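PDB 2PG0: acyl-CoA dehydrogenase from Geobacillus kaustophilus, which probably dehydrogenates acyl chains at the alpha-beta position, using FAD as its cofactor. Local coordinates for residues E248-V252 and I367-T371; F17-R22 and V76-L81. All coordinates share one frame; numbering follows the deposited sequence.

Overall arrangement
From the N terminus, interaction 2 closes first: helix 12-28 runs into an excursion of 53 residues, about half of it helical, and meets helix 71-84 again, both within the N-terminal helical domain. The chain then passes through the beta-rich middle domain before interaction 1 opens on the long helix 237-273. A second, largely helical excursion of 114 residues brings the loop 367-371 back against that helix, beside FAD. The two closures follow one another in series, neither nesting nor crossing. Their centres lie about 21 Å apart, yet they touch: CG1 of Val-251 packs 4.0 Å from ND2 of Asn-78, joining the C-terminal helices to the N-terminal ones.

Interaction 1. Residues E248-V252 and I367-T371; sequences ERLVV and IYAGT. With FAD (flavin-adenine dinucleotide), chain C.
Ala-369, with backbone angles in the left-handed helical region, brings the loop 367-371 closest to the helix 248-252, its CA lying 5.9 Å from that of Arg-249. This is the FAD-binding loop of the acyl-CoA dehydrogenase C-terminal helical domain, pressed between helix 237-273 and the cofactor. The CB of Ala-369 fits between two side chains one helical turn apart, 3.6 Å from CG2 of Val-252 and beside OE2 of Glu-248. The same carboxylate oxygen lies 3.4 Å from CA of Ala-369. Arg-249 stretches its chain from CG to NE alongside the loop, and NE donates to O of Ala-369 at 3.1 Å. The bond is straight, with 169° at the hydrogen, and the carbonyl oxygen lies in the guanidinium plane at its edge, which fixes the turn of the guanidinium against the loop. Replacing Arg-249 by a leucine would probably leave the Ala-369 carbonyl without this donor and allow the loop more movement beside the cofactor. The same CG2 of Val-252 also meets the Tyr-368 ring obliquely at CE1, 4.0 Å away. Tyr-368 has CG between its backbone N and carbonyl carbon (chi1 58°), which carries the ring between Val-252 and the dimethylbenzene end of the flavin; its CD2 comes 3.5 Å from C7 of FAD. Lys-326 of helix 319-343 binds O of Gly-370, and Gln-342 of the second subunit packs on Thr-371. At the N-cap of helix 372-382, OG1 of Thr-371 accepts from the backbone N of Met-374 and donates to the ribose O2B of FAD at 2.9 Å.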
ATOM      1  N   GLU A 248     -14.332 -22.585  11.486  1.00 17.16           N
ATOM      2  CA  GLU A 248     -13.889 -22.700  10.085  1.00 18.06           C
ATOM      3  C   GLU A 248     -12.923 -21.567   9.693  1.00 16.72           C
ATOM      4  O   GLU A 248     -11.828 -21.816   9.167  1.00 16.09           O
ATOM      5  CB  GLU A 248     -15.084 -22.752   9.117  1.00 17.88           C
ATOM      6  CG  GLU A 248     -14.672 -22.927   7.639  1.00 20.50           C
ATOM      7  CD  GLU A 248     -15.844 -23.187   6.684  1.00 20.98           C
ATOM      8  OE1 GLU A 248     -16.874 -23.761   7.106  1.00 25.11           O
ATOM      9  OE2 GLU A 248     -15.721 -22.827   5.490  1.00 24.52           O
ATOM     10  N   ARG A 249     -13.335 -20.331   9.961  1.00 16.23           N
ATOM     11  CA  ARG A 249     -12.510 -19.162   9.667  1.00 15.75           C
ATOM     12  C   ARG A 249     -11.203 -19.151  10.464  1.00 14.95           C
ATOM     13  O   ARG A 249     -10.160 -18.730   9.949  1.00 14.57           O
ATOM     14  CB  ARG A 249     -13.319 -17.874   9.852  1.00 15.91           C
ATOM     15  CG  ARG A 249     -14.343 -17.713   8.734  1.00 17.67           C
ATOM     16  CD  ARG A 249     -15.540 -16.860   9.101  1.00 20.95           C
ATOM     17  NE  ARG A 249     -16.520 -16.921   8.015  1.00 22.88           N
ATOM     18  CZ  ARG A 249     -17.780 -16.491   8.092  1.00 24.33           C
ATOM     19  NH1 ARG A 249     -18.247 -15.966   9.217  1.00 23.65           N
ATOM     20  NH2 ARG A 249     -18.578 -16.597   7.030  1.00 24.32           N
ATOM     21  N   LEU A 250     -11.260 -19.637  11.704  1.00 14.55           N
ATOM     22  CA  LEU A 250     -10.063 -19.748  12.537  1.00 14.01           C
ATOM     23  C   LEU A 250      -9.062 -20.736  11.937  1.00 14.17           C
ATOM     24  O   LEU A 250      -7.853 -20.485  11.948  1.00 13.34           O
ATOM     25  CB  LEU A 250     -10.421 -20.137  13.982  1.00 14.28           C
ATOM     26  CG  LEU A 250      -9.275 -20.186  15.011  1.00 14.23           C
ATOM     27  CD1 LEU A 250      -8.437 -18.888  15.007  1.00 13.12           C
ATOM     28  CD2 LEU A 250      -9.813 -20.481  16.410  1.00 13.92           C
ATOM     29  N   VAL A 251      -9.569 -21.854  11.424  1.00 13.92           N
ATOM     30  CA  VAL A 251      -8.719 -22.874  10.801  1.00 14.03           C
ATOM     31  C   VAL A 251      -8.000 -22.309   9.574  1.00 13.70           C
ATOM     32  O   VAL A 251      -6.793 -22.498   9.405  1.00 13.24           O
ATOM     33  CB  VAL A 251      -9.543 -24.151  10.467  1.00 14.48           C
ATOM     34  CG1 VAL A 251      -8.768 -25.090   9.558  1.00 14.72           C
ATOM     35  CG2 VAL A 251      -9.944 -24.866  11.770  1.00 14.37           C
ATOM     36  N   VAL A 252      -8.738 -21.585   8.736  1.00 13.34           N
ATOM     37  CA  VAL A 252      -8.138 -20.906   7.586  1.00 13.56           C
ATOM     38  C   VAL A 252      -7.072 -19.891   8.013  1.00 12.64           C
ATOM     39  O   VAL A 252      -5.996 -19.851   7.422  1.00 12.41           O
ATOM     40  CB  VAL A 252      -9.215 -20.247   6.694  1.00 13.91           C
ATOM     41  CG1 VAL A 252      -8.584 -19.327   5.649  1.00 14.18           C
ATOM     42  CG2 VAL A 252     -10.055 -21.340   6.027  1.00 14.03           C
ATOM     43  N   ILE A 367     -10.433 -16.259  -0.478  1.00 14.59           N
ATOM     44  CA  ILE A 367     -11.711 -16.525  -1.134  1.00 15.68           C
ATOM     45  C   ILE A 367     -12.565 -17.507  -0.337  1.00 16.26           C
ATOM     46  O   ILE A 367     -13.727 -17.215  -0.043  1.00 16.65           O
ATOM     47  CB  ILE A 367     -11.502 -17.000  -2.597  1.00 15.51           C
ATOM     48  CG1 ILE A 367     -10.873 -15.874  -3.430  1.00 15.70           C
ATOM     49  CG2 ILE A 367     -12.827 -17.437  -3.242  1.00 15.92           C
ATOM     50  CD1 ILE A 367     -10.298 -16.329  -4.775  1.00 16.00           C
ATOM     51  N   TYR A 368     -12.009 -18.660   0.028  1.00 16.91           N
ATOM     52  CA  TYR A 368     -12.841 -19.670   0.697  1.00 17.71           C
ATOM     53  C   TYR A 368     -13.012 -19.413   2.200  1.00 17.52           C
ATOM     54  O   TYR A 368     -12.319 -18.564   2.768  1.00 17.71           O
ATOM     55  CB  TYR A 368     -12.415 -21.110   0.361  1.00 18.56           C
ATOM     56  CG  TYR A 368     -10.985 -21.520   0.677  1.00 19.38           C
ATOM     57  CD1 TYR A 368     -10.389 -21.226   1.909  1.00 20.61           C
ATOM     58  CD2 TYR A 368     -10.256 -22.273  -0.239  1.00 21.04           C
ATOM     59  CE1 TYR A 368      -9.084 -21.639   2.199  1.00 21.05           C
ATOM     60  CE2 TYR A 368      -8.956 -22.690   0.040  1.00 21.70           C
ATOM     61  CZ  TYR A 368      -8.378 -22.371   1.257  1.00 21.00           C
ATOM     62  OH  TYR A 368      -7.094 -22.794   1.520  1.00 21.47           O
ATOM     63  N   ALA A 369     -13.956 -20.142   2.807  1.00 17.08           N
ATOM     64  CA  ALA A 369     -14.445 -19.910   4.173  1.00 16.41           C
ATOM     65  C   ALA A 369     -15.099 -18.524   4.320  1.00 16.14           C
ATOM     66  O   ALA A 369     -15.242 -18.007   5.425  1.00 16.19           O
ATOM     67  CB  ALA A 369     -13.337 -20.123   5.216  1.00 16.89           C
ATOM     68  N   GLY A 370     -15.514 -17.956   3.190  1.00 15.81           N
ATOM     69  CA  GLY A 370     -16.059 -16.601   3.142  1.00 15.18           C
ATOM     70  C   GLY A 370     -14.995 -15.685   2.581  1.00 14.85           C
ATOM     71  O   GLY A 370     -13.874 -15.659   3.086  1.00 14.76           O
ATOM     72  N   THR A 371     -15.329 -14.937   1.530  1.00 14.18           N
ATOM     73  CA  THR A 371     -14.362 -14.014   0.938  1.00 13.18           C
ATOM     74  C   THR A 371     -13.957 -12.943   1.944  1.00 12.55           C
ATOM     75  O   THR A 371     -14.675 -12.677   2.913  1.00 12.44           O
ATOM     76  CB  THR A 371     -14.918 -13.279  -0.295  1.00 13.41           C
ATOM     77  OG1 THR A 371     -16.012 -12.446   0.114  1.00 12.67           O
ATOM     78  CG2 THR A 371     -15.372 -14.259  -1.361  1.00 13.64           C
TER
HETATM   79  PA  FAD C 401     -19.119 -14.786  -5.349  1.00 16.28           P
HETATM   80  O1A FAD C 401     -19.857 -14.872  -6.651  1.00 16.08           O
HETATM   81  O2A FAD C 401     -20.007 -14.949  -4.141  1.00 15.14           O
HETATM   82  O5B FAD C 401     -18.324 -13.380  -5.278  1.00 15.35           O
HETATM   83  C5B FAD C 401     -17.457 -12.990  -6.332  1.00 17.28           C
HETATM   84  C4B FAD C 401     -16.713 -11.728  -5.894  1.00 17.60           C
HETATM   85  O4B FAD C 401     -17.664 -10.713  -5.610  1.00 18.70           O
HETATM   86  C3B FAD C 401     -15.927 -11.973  -4.607  1.00 17.89           C
HETATM   87  O3B FAD C 401     -14.710 -11.259  -4.623  1.00 19.40           O
HETATM   88  C2B FAD C 401     -16.810 -11.382  -3.535  1.00 18.21           C
HETATM   89  O2B FAD C 401     -16.099 -10.994  -2.373  1.00 18.29           O
HETATM   90  C1B FAD C 401     -17.444 -10.218  -4.297  1.00 18.42           C
HETATM   91  N9A FAD C 401     -18.683  -9.782  -3.628  1.00 19.15           N
HETATM   92  C8A FAD C 401     -19.865 -10.474  -3.519  1.00 19.14           C
HETATM   93  N7A FAD C 401     -20.734  -9.724  -2.807  1.00 18.84           N
HETATM   94  C5A FAD C 401     -20.124  -8.568  -2.461  1.00 19.24           C
HETATM   95  C6A FAD C 401     -20.552  -7.460  -1.739  1.00 19.20           C
HETATM   96  N6A FAD C 401     -21.746  -7.475  -1.139  1.00 20.03           N
HETATM   97  N1A FAD C 401     -19.682  -6.408  -1.537  1.00 19.34           N
HETATM   98  C2A FAD C 401     -18.397  -6.440  -2.048  1.00 19.38           C
HETATM   99  N3A FAD C 401     -17.977  -7.539  -2.778  1.00 18.46           N
HETATM  100  C4A FAD C 401     -18.829  -8.589  -2.972  1.00 19.67           C
HETATM  101  N1  FAD C 401     -17.564 -24.211  -0.689  1.00 18.09           N
HETATM  102  C2  FAD C 401     -18.180 -25.153   0.116  1.00 18.90           C
HETATM  103  O2  FAD C 401     -19.364 -25.008   0.427  1.00 18.51           O
HETATM  104  N3  FAD C 401     -17.471 -26.262   0.558  1.00 18.29           N
HETATM  105  C4  FAD C 401     -16.150 -26.430   0.193  1.00 18.71           C
HETATM  106  O4  FAD C 401     -15.532 -27.424   0.579  1.00 18.17           O
HETATM  107  C4X FAD C 401     -15.523 -25.470  -0.610  1.00 18.78           C
HETATM  108  N5  FAD C 401     -14.196 -25.624  -0.980  1.00 19.05           N
HETATM  109  C5X FAD C 401     -13.579 -24.696  -1.799  1.00 18.40           C
HETATM  110  C6  FAD C 401     -12.255 -24.894  -2.170  1.00 18.25           C
HETATM  111  C7  FAD C 401     -11.620 -23.963  -2.988  1.00 18.35           C
HETATM  112  C7M FAD C 401     -10.183 -24.216  -3.351  1.00 18.85           C
HETATM  113  C8  FAD C 401     -12.324 -22.830  -3.438  1.00 18.63           C
HETATM  114  C8M FAD C 401     -11.704 -21.785  -4.323  1.00 18.79           C
HETATM  115  C9  FAD C 401     -13.650 -22.643  -3.071  1.00 18.35           C
HETATM  116  C9A FAD C 401     -14.289 -23.571  -2.242  1.00 18.58           C
HETATM  117  N10 FAD C 401     -15.619 -23.394  -1.852  1.00 18.76           N
HETATM  118  C10 FAD C 401     -16.238 -24.353  -1.056  1.00 18.31           C
HETATM  119  C1' FAD C 401     -16.402 -22.157  -2.236  1.00 17.78           C
HETATM  120  C2' FAD C 401     -15.943 -20.829  -1.608  1.00 18.76           C
HETATM  121  O2' FAD C 401     -16.325 -20.685  -0.256  1.00 19.27           O
HETATM  122  C3' FAD C 401     -16.560 -19.709  -2.440  1.00 17.65           C
HETATM  123  O3' FAD C 401     -15.804 -19.629  -3.630  1.00 16.65           O
HETATM  124  C4' FAD C 401     -16.601 -18.339  -1.745  1.00 18.20           C
HETATM  125  O4' FAD C 401     -17.503 -18.325  -0.654  1.00 19.08           O
HETATM  126  C5' FAD C 401     -16.984 -17.218  -2.711  1.00 18.24           C
HETATM  127  O5' FAD C 401     -18.168 -17.539  -3.419  1.00 18.52           O
HETATM  128  P   FAD C 401     -18.170 -17.430  -5.021  1.00 18.68           P
HETATM  129  O1P FAD C 401     -17.008 -18.197  -5.600  1.00 18.78           O
HETATM  130  O2P FAD C 401     -19.489 -17.909  -5.561  1.00 18.36           O
HETATM  131  O3P FAD C 401     -17.922 -15.865  -5.345  1.00 17.05           O

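Interaction 2. Residues F17-R22 and V76-L81; sequences FRAAFR and VINEEL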
ATOM      1  N   PHE A  17       3.732 -34.043  21.224  1.00 21.03           N
ATOM      2  CA  PHE A  17       2.825 -34.438  20.144  1.00 20.11           C
ATOM      3  C   PHE A  17       3.256 -33.878  18.785  1.00 19.12           C
ATOM      4  O   PHE A  17       3.232 -34.603  17.785  1.00 18.81           O
ATOM      5  CB  PHE A  17       1.374 -34.045  20.448  1.00 20.40           C
ATOM      6  CG  PHE A  17       0.425 -34.310  19.310  1.00 21.11           C
ATOM      7  CD1 PHE A  17      -0.092 -35.586  19.099  1.00 22.78           C
ATOM      8  CD2 PHE A  17       0.064 -33.286  18.431  1.00 21.76           C
ATOM      9  CE1 PHE A  17      -0.963 -35.835  18.037  1.00 23.29           C
ATOM     10  CE2 PHE A  17      -0.806 -33.531  17.368  1.00 20.94           C
ATOM     11  CZ  PHE A  17      -1.318 -34.798  17.170  1.00 21.63           C
ATOM     12  N   ARG A  18       3.623 -32.594  18.752  1.00 18.14           N
ATOM     13  CA  ARG A  18       4.090 -31.961  17.520  1.00 17.05           C
ATOM     14  C   ARG A  18       5.293 -32.697  16.932  1.00 17.36           C
ATOM     15  O   ARG A  18       5.351 -32.938  15.722  1.00 16.49           O
ATOM     16  CB  ARG A  18       4.440 -30.484  17.731  1.00 16.97           C
ATOM     17  CG  ARG A  18       4.699 -29.736  16.418  1.00 16.18           C
ATOM     18  CD  ARG A  18       5.278 -28.349  16.650  1.00 16.65           C
ATOM     19  NE  ARG A  18       4.331 -27.470  17.334  1.00 16.54           N
ATOM     20  CZ  ARG A  18       3.395 -26.740  16.725  1.00 17.97           C
ATOM     21  NH1 ARG A  18       3.261 -26.781  15.401  1.00 17.36           N
ATOM     22  NH2 ARG A  18       2.588 -25.966  17.443  1.00 17.83           N
ATOM     23  N   ALA A  19       6.245 -33.052  17.795  1.00 17.03           N
ATOM     24  CA  ALA A  19       7.437 -33.775  17.363  1.00 17.04           C
ATOM     25  C   ALA A  19       7.076 -35.157  16.809  1.00 16.96           C
ATOM     26  O   ALA A  19       7.620 -35.575  15.782  1.00 17.04           O
ATOM     27  CB  ALA A  19       8.442 -33.891  18.513  1.00 17.26           C
ATOM     28  N   ALA A  20       6.156 -35.851  17.481  1.00 17.20           N
ATOM     29  CA  ALA A  20       5.704 -37.178  17.039  1.00 17.10           C
ATOM     30  C   ALA A  20       4.977 -37.098  15.692  1.00 17.05           C
ATOM     31  O   ALA A  20       5.198 -37.925  14.797  1.00 16.42           O
ATOM     32  CB  ALA A  20       4.807 -37.824  18.093  1.00 17.44           C
ATOM     33  N   PHE A  21       4.103 -36.102  15.559  1.00 16.45           N
ATOM     34  CA  PHE A  21       3.348 -35.906  14.326  1.00 16.10           C
ATOM     35  C   PHE A  21       4.284 -35.501  13.177  1.00 16.23           C
ATOM     36  O   PHE A  21       4.144 -36.001  12.059  1.00 16.03           O
ATOM     37  CB  PHE A  21       2.206 -34.893  14.540  1.00 15.78           C
ATOM     38  CG  PHE A  21       1.274 -34.765  13.369  1.00 15.54           C
ATOM     39  CD1 PHE A  21       0.677 -35.895  12.799  1.00 15.08           C
ATOM     40  CD2 PHE A  21       0.984 -33.510  12.835  1.00 15.39           C
ATOM     41  CE1 PHE A  21      -0.188 -35.775  11.705  1.00 15.57           C
ATOM     42  CE2 PHE A  21       0.112 -33.380  11.748  1.00 15.03           C
ATOM     43  CZ  PHE A  21      -0.470 -34.506  11.179  1.00 16.32           C
ATOM     44  N   ARG A  22       5.246 -34.621  13.452  1.00 16.45           N
ATOM     45  CA  ARG A  22       6.234 -34.249  12.433  1.00 17.36           C
ATOM     46  C   ARG A  22       7.042 -35.466  11.960  1.00 17.33           C
ATOM     47  O   ARG A  22       7.361 -35.588  10.773  1.00 16.88           O
ATOM     48  CB  ARG A  22       7.180 -33.166  12.942  1.00 18.19           C
ATOM     49  CG  ARG A  22       8.066 -32.568  11.844  1.00 20.76           C
ATOM     50  CD  ARG A  22       9.134 -31.664  12.435  1.00 26.77           C
ATOM     51  NE  ARG A  22       8.570 -30.606  13.277  1.00 31.52           N
ATOM     52  CZ  ARG A  22       8.117 -29.439  12.826  1.00 33.03           C
ATOM     53  NH1 ARG A  22       8.137 -29.163  11.526  1.00 34.93           N
ATOM     54  NH2 ARG A  22       7.633 -28.549  13.679  1.00 34.14           N
ATOM     55  N   VAL A  76      -2.013 -27.924  16.307  1.00 12.74           N
ATOM     56  CA  VAL A  76      -0.751 -28.578  15.964  1.00 13.10           C
ATOM     57  C   VAL A  76      -0.860 -29.365  14.652  1.00 12.91           C
ATOM     58  O   VAL A  76      -0.012 -29.227  13.769  1.00 13.04           O
ATOM     59  CB  VAL A  76      -0.249 -29.496  17.105  1.00 13.04           C
ATOM     60  CG1 VAL A  76       0.923 -30.356  16.621  1.00 13.56           C
ATOM     61  CG2 VAL A  76       0.164 -28.644  18.313  1.00 13.78           C
ATOM     62  N   ILE A  77      -1.905 -30.187  14.533  1.00 12.97           N
ATOM     63  CA  ILE A  77      -2.103 -31.008  13.341  1.00 13.38           C
ATOM     64  C   ILE A  77      -2.167 -30.127  12.097  1.00 13.32           C
ATOM     65  O   ILE A  77      -1.443 -30.355  11.120  1.00 12.96           O
ATOM     66  CB  ILE A  77      -3.356 -31.925  13.465  1.00 13.03           C
ATOM     67  CG1 ILE A  77      -3.077 -33.068  14.450  1.00 14.01           C
ATOM     68  CG2 ILE A  77      -3.753 -32.511  12.105  1.00 13.52           C
ATOM     69  CD1 ILE A  77      -4.326 -33.801  14.926  1.00 13.77           C
ATOM     70  N   ASN A  78      -3.018 -29.107  12.136  1.00 13.57           N
ATOM     71  CA  ASN A  78      -3.208 -28.274  10.953  1.00 13.80           C
ATOM     72  C   ASN A  78      -1.975 -27.462  10.579  1.00 13.06           C
ATOM     73  O   ASN A  78      -1.683 -27.294   9.388  1.00 12.98           O
ATOM     74  CB  ASN A  78      -4.444 -27.404  11.106  1.00 14.80           C
ATOM     75  CG  ASN A  78      -5.703 -28.232  11.280  1.00 15.93           C
ATOM     76  OD1 ASN A  78      -5.751 -29.402  10.875  1.00 21.19           O
ATOM     77  ND2 ASN A  78      -6.709 -27.652  11.896  1.00 17.53           N
ATOM     78  N   GLU A  79      -1.238 -26.997  11.586  1.00 12.27           N
ATOM     79  CA  GLU A  79       0.017 -26.269  11.342  1.00 12.43           C
ATOM     80  C   GLU A  79       1.037 -27.188  10.678  1.00 12.50           C
ATOM     81  O   GLU A  79       1.640 -26.838   9.655  1.00 11.92           O
ATOM     82  CB  GLU A  79       0.596 -25.711  12.635  1.00 12.57           C
ATOM     83  CG  GLU A  79      -0.086 -24.453  13.127  1.00 14.35           C
ATOM     84  CD  GLU A  79       0.524 -23.905  14.403  1.00 16.99           C
ATOM     85  OE1 GLU A  79       1.461 -24.530  14.970  1.00 18.16           O
ATOM     86  OE2 GLU A  79       0.046 -22.843  14.851  1.00 17.61           O
ATOM     87  N   GLU A  80       1.217 -28.376  11.255  1.00 12.39           N
ATOM     88  CA  GLU A  80       2.193 -29.324  10.719  1.00 12.65           C
ATOM     89  C   GLU A  80       1.847 -29.809   9.307  1.00 12.16           C
ATOM     90  O   GLU A  80       2.734 -30.006   8.479  1.00 12.32           O
ATOM     91  CB  GLU A  80       2.418 -30.495  11.689  1.00 12.57           C
ATOM     92  CG  GLU A  80       3.138 -30.088  12.992  1.00 13.93           C
ATOM     93  CD  GLU A  80       4.452 -29.343  12.766  1.00 14.69           C
ATOM     94  OE1 GLU A  80       5.279 -29.810  11.962  1.00 16.60           O
ATOM     95  OE2 GLU A  80       4.666 -28.296  13.414  1.00 15.39           O
ATOM     96  N   LEU A  81       0.561 -29.979   9.028  1.00 12.36           N
ATOM     97  CA  LEU A  81       0.129 -30.366   7.684  1.00 12.17           C
ATOM     98  C   LEU A  81       0.382 -29.247   6.662  1.00 12.14           C
ATOM     99  O   LEU A  81       0.778 -29.519   5.527  1.00 11.62           O
ATOM    100  CB  LEU A  81      -1.343 -30.782   7.686  1.00 12.72           C
ATOM    101  CG  LEU A  81      -1.664 -32.155   8.286  1.00 12.55           C
ATOM    102  CD1 LEU A  81      -3.162 -32.327   8.395  1.00 13.82           C
ATOM    103  CD2 LEU A  81      -1.049 -33.302   7.473  1.00 13.16           C
TER
HETATM  104  O   HOH W   1       0.795 -23.143  17.509  1.00 21.21           O
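Arg-18 leaves its helix with CG opposite the backbone N and bends at chi3 (-65°), turning its guanidinium toward Glu-79 and Glu-80; Glu-80 folds at chi2 (-53°) to bring its carboxylate between Arg-18 and Arg-22. NH1 of Arg-18 donates to OE2 of Glu-80 at 2.9 Å, in the guanidinium plane and on the oxygen's anti lone pair. NH1 and NH2 together grip OE1 of Glu-79 end-on, NH1 at 2.9 Å, with the two flat groups nearly coplanar. By contrast, the Glu-80 carboxylate stands steeply over a face of the Arg-22 guanidinium: OE1 lies 3.0 Å from NH1, a salt bridge of charge alone. Water 1 donates to OE2 of Glu-79 and accepts a weak bond from NH2 of Arg-18. Lys-83 also bridges to OE2 of Glu-80, and Arg-302 to OE2 of Glu-79, so each acid has more than one cationic partner.

Below this network the contact is apolar. CG2 of Val-76 lies over the rim of one guanidinium face of Arg-18, while its CG1 meets the Phe-17 ring edge at CD2, 3.5 Å away. CG1 of Ile-77 lies at the Phe-17 edge and also over a face of Phe-21. The Phe-21 ring edge reaches CG of Leu-81 through CZ at 3.9 Å. The segment axes pass 10.1 Å apart at -40°, packing two helices of the acyl-CoA dehydrogenase N-terminal domain around an aromatic-aliphatic core bordered by a salt-bridge network.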